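Local coordinates for hypothetical protein TT1823 (Thermus thermophilus, PDB 1ZPW) that belongs to the Cas2 family of metal-dependent CRISPR-associated RNA endonucleases and serves adaptive immunity against viruses and plasmids, probably as a homodimer bound to a Cas1 homodimer, at residues R44-E47 against D48-R52. Sequence-based numbering, arbitrary orientation.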
loop_
_atom_site.group_PDB
_atom_site.type_symbol
_atom_site.label_atom_id
_atom_site.label_comp_id
_atom_site.label_asym_id
_atom_site.label_seq_id
_atom_site.Cartn_x
_atom_site.Cartn_y
_atom_site.Cartn_z
ATOM N N ARG A 44 6.635 -13.612 2.257
ATOM C CA ARG A 44 5.663 -14.019 3.251
ATOM C C ARG A 44 4.727 -12.857 3.657
ATOM O O ARG A 44 3.491 -13.009 3.747
ATOM C CB ARG A 44 6.378 -14.559 4.481
ATOM C CG ARG A 44 5.385 -14.925 5.579
ATOM C CD ARG A 44 5.987 -15.202 6.960
ATOM N NE ARG A 44 6.533 -14.021 7.647
ATOM C CZ ARG A 44 5.828 -13.160 8.379
ATOM N NH1 ARG A 44 4.507 -13.294 8.517
ATOM N NH2 ARG A 44 6.451 -12.143 8.967
ATOM N N LEU A 45 5.325 -11.694 3.887
ATOM C CA LEU A 45 4.529 -10.537 4.270
ATOM C C LEU A 45 3.681 -10.044 3.115
ATOM O O LEU A 45 2.579 -9.530 3.320
ATOM C CB LEU A 45 5.413 -9.399 4.773
ATOM C CG LEU A 45 6.017 -9.535 6.169
ATOM C CD1 LEU A 45 7.058 -8.421 6.359
ATOM C CD2 LEU A 45 4.957 -9.475 7.265
ATOM N N LEU A 46 4.203 -10.162 1.914
ATOM C CA LEU A 46 3.423 -9.756 0.726
ATOM C C LEU A 46 2.171 -10.621 0.607
ATOM O O LEU A 46 1.058 -10.123 0.424
ATOM C CB LEU A 46 4.311 -9.804 -0.520
ATOM C CG LEU A 46 3.691 -9.562 -1.891
ATOM C CD1 LEU A 46 2.997 -8.197 -1.890
ATOM C CD2 LEU A 46 4.809 -9.616 -2.911
ATOM N N GLU A 47 2.340 -11.937 0.735
ATOM C CA GLU A 47 1.203 -12.839 0.676
ATOM C C GLU A 47 0.199 -12.519 1.787
ATOM O O GLU A 47 -0.992 -12.563 1.568
ATOM C CB GLU A 47 1.712 -14.274 0.820
ATOM C CG GLU A 47 0.599 -15.275 0.718
ATOM C CD GLU A 47 1.040 -16.693 1.027
ATOM O OE1 GLU A 47 0.732 -17.562 0.209
ATOM O OE2 GLU A 47 1.678 -16.923 2.075
ATOM N N ASP A 48 0.703 -12.195 2.981
ATOM C CA ASP A 48 -0.149 -11.882 4.114
ATOM C C ASP A 48 -0.963 -10.613 3.854
ATOM O O ASP A 48 -2.182 -10.559 4.130
ATOM C CB ASP A 48 0.696 -11.689 5.369
ATOM C CG ASP A 48 -0.146 -11.526 6.630
ATOM O OD1 ASP A 48 -0.014 -10.490 7.319
ATOM O OD2 ASP A 48 -0.960 -12.401 7.014
ATOM N N LEU A 49 -0.274 -9.600 3.325
ATOM C CA LEU A 49 -0.950 -8.359 2.930
ATOM C C LEU A 49 -2.064 -8.646 1.910
ATOM O O LEU A 49 -3.190 -8.167 2.085
ATOM C CB LEU A 49 0.071 -7.340 2.390
ATOM C CG LEU A 49 -0.406 -5.917 2.033
ATOM C CD1 LEU A 49 0.804 -4.977 1.931
ATOM C CD2 LEU A 49 -1.182 -5.871 0.757
ATOM N N ARG A 50 -1.758 -9.405 0.857
ATOM C CA ARG A 50 -2.798 -9.721 -0.134
ATOM C C ARG A 50 -3.966 -10.462 0.462
ATOM O O ARG A 50 -5.135 -10.120 0.202
ATOM C CB ARG A 50 -2.255 -10.535 -1.286
ATOM C CG ARG A 50 -1.260 -9.819 -2.161
ATOM C CD ARG A 50 -1.146 -10.509 -3.513
ATOM N NE ARG A 50 -0.930 -11.930 -3.234
ATOM C CZ ARG A 50 0.259 -12.530 -3.226
ATOM N NH1 ARG A 50 0.333 -13.817 -2.876
ATOM N NH2 ARG A 50 1.368 -11.886 -3.594
ATOM N N ARG A 51 -3.663 -11.474 1.279
ATOM C CA ARG A 51 -4.693 -12.278 1.900
ATOM C C ARG A 51 -5.636 -11.426 2.742
ATOM O O ARG A 51 -6.864 -11.581 2.654
ATOM C CB ARG A 51 -4.032 -13.375 2.742
ATOM C CG ARG A 51 -4.883 -14.080 3.781
ATOM C CD ARG A 51 -4.071 -14.886 4.860
ATOM N NE ARG A 51 -2.849 -15.542 4.370
ATOM C CZ ARG A 51 -2.825 -16.596 3.537
ATOM N NH1 ARG A 51 -1.673 -17.128 3.134
ATOM N NH2 ARG A 51 -3.967 -17.107 3.094
ATOM N N ARG A 52 -5.070 -10.499 3.511
ATOM C CA ARG A 52 -5.867 -9.658 4.399
ATOM C C ARG A 52 -6.581 -8.574 3.606
ATOM O O ARG A 52 -7.713 -8.230 3.946
ATOM C CB ARG A 52 -4.970 -9.091 5.508
ATOM C CG ARG A 52 -4.436 -10.223 6.423
ATOM C CD ARG A 52 -3.544 -9.814 7.550
ATOM N NE ARG A 52 -4.254 -9.061 8.580
ATOM C CZ ARG A 52 -3.628 -8.330 9.507
ATOM N NH1 ARG A 52 -2.294 -8.262 9.524
ATOM N NH2 ARG A 52 -4.330 -7.663 10.409
#
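Glu47 meets Arg50 and Arg51 one turn further along helix 43-56, the second helix of the ferredoxin-like fold of Cas2. That the segment is regular alpha-helix follows from four successive i to i+4 backbone hydrogen bonds, from Asp48 N to Arg44 O through Arg51 N to Glu47 O. The straightest is Arg50 N to Leu46 O, 2.9 Å with an N-H...O angle of 170°.

The Glu47 side chain can be followed outward. Its CB lies 4.0 Å from Arg50 NH1. CG stands between two arginines, 3.9 Å from Arg50 NH1 and 3.8 Å from Arg51 NH1. With CG anti to the backbone N and the chain extended beyond it, the carboxylate reaches Arg51, where CD lies 3.5 Å from NH1 and OE2 forms a salt bridge of 3.5 Å with the same nitrogen. Glu47 OE1 also has Arg51 NH1 as its nearest partner, at 3.8 Å. The carboxylate and guanidinium planes are 60° apart, which excludes a flat, two-pronged pairing. Arg51 was modelled in two conformers, so the bridge, which belongs to one of them, is doubtful as a lasting contact.

Arg50 behaves differently. Bent at chi3 (-50°), it folds back along the helix, setting one guanidinium face over Glu47 CA and Leu46 O, both displaced toward the rim. Leu46 and Leu49 also pack on Ile66 of strand 63-68 and Leu41 of strand 36-41, joining helix to sheet, and Leu49 adds Leu25 of helix 15-26. Asp48 OD1 is hydrogen-bonded to Tyr28 OH, whereas its pairing with Arg52 NH1 is long, although the oxygen sits in the guanidinium plane at its edge. Where the Arg50 side chain crosses that of Leu46, Arg50 NH2 lies 3.7 Å from Leu46 CG.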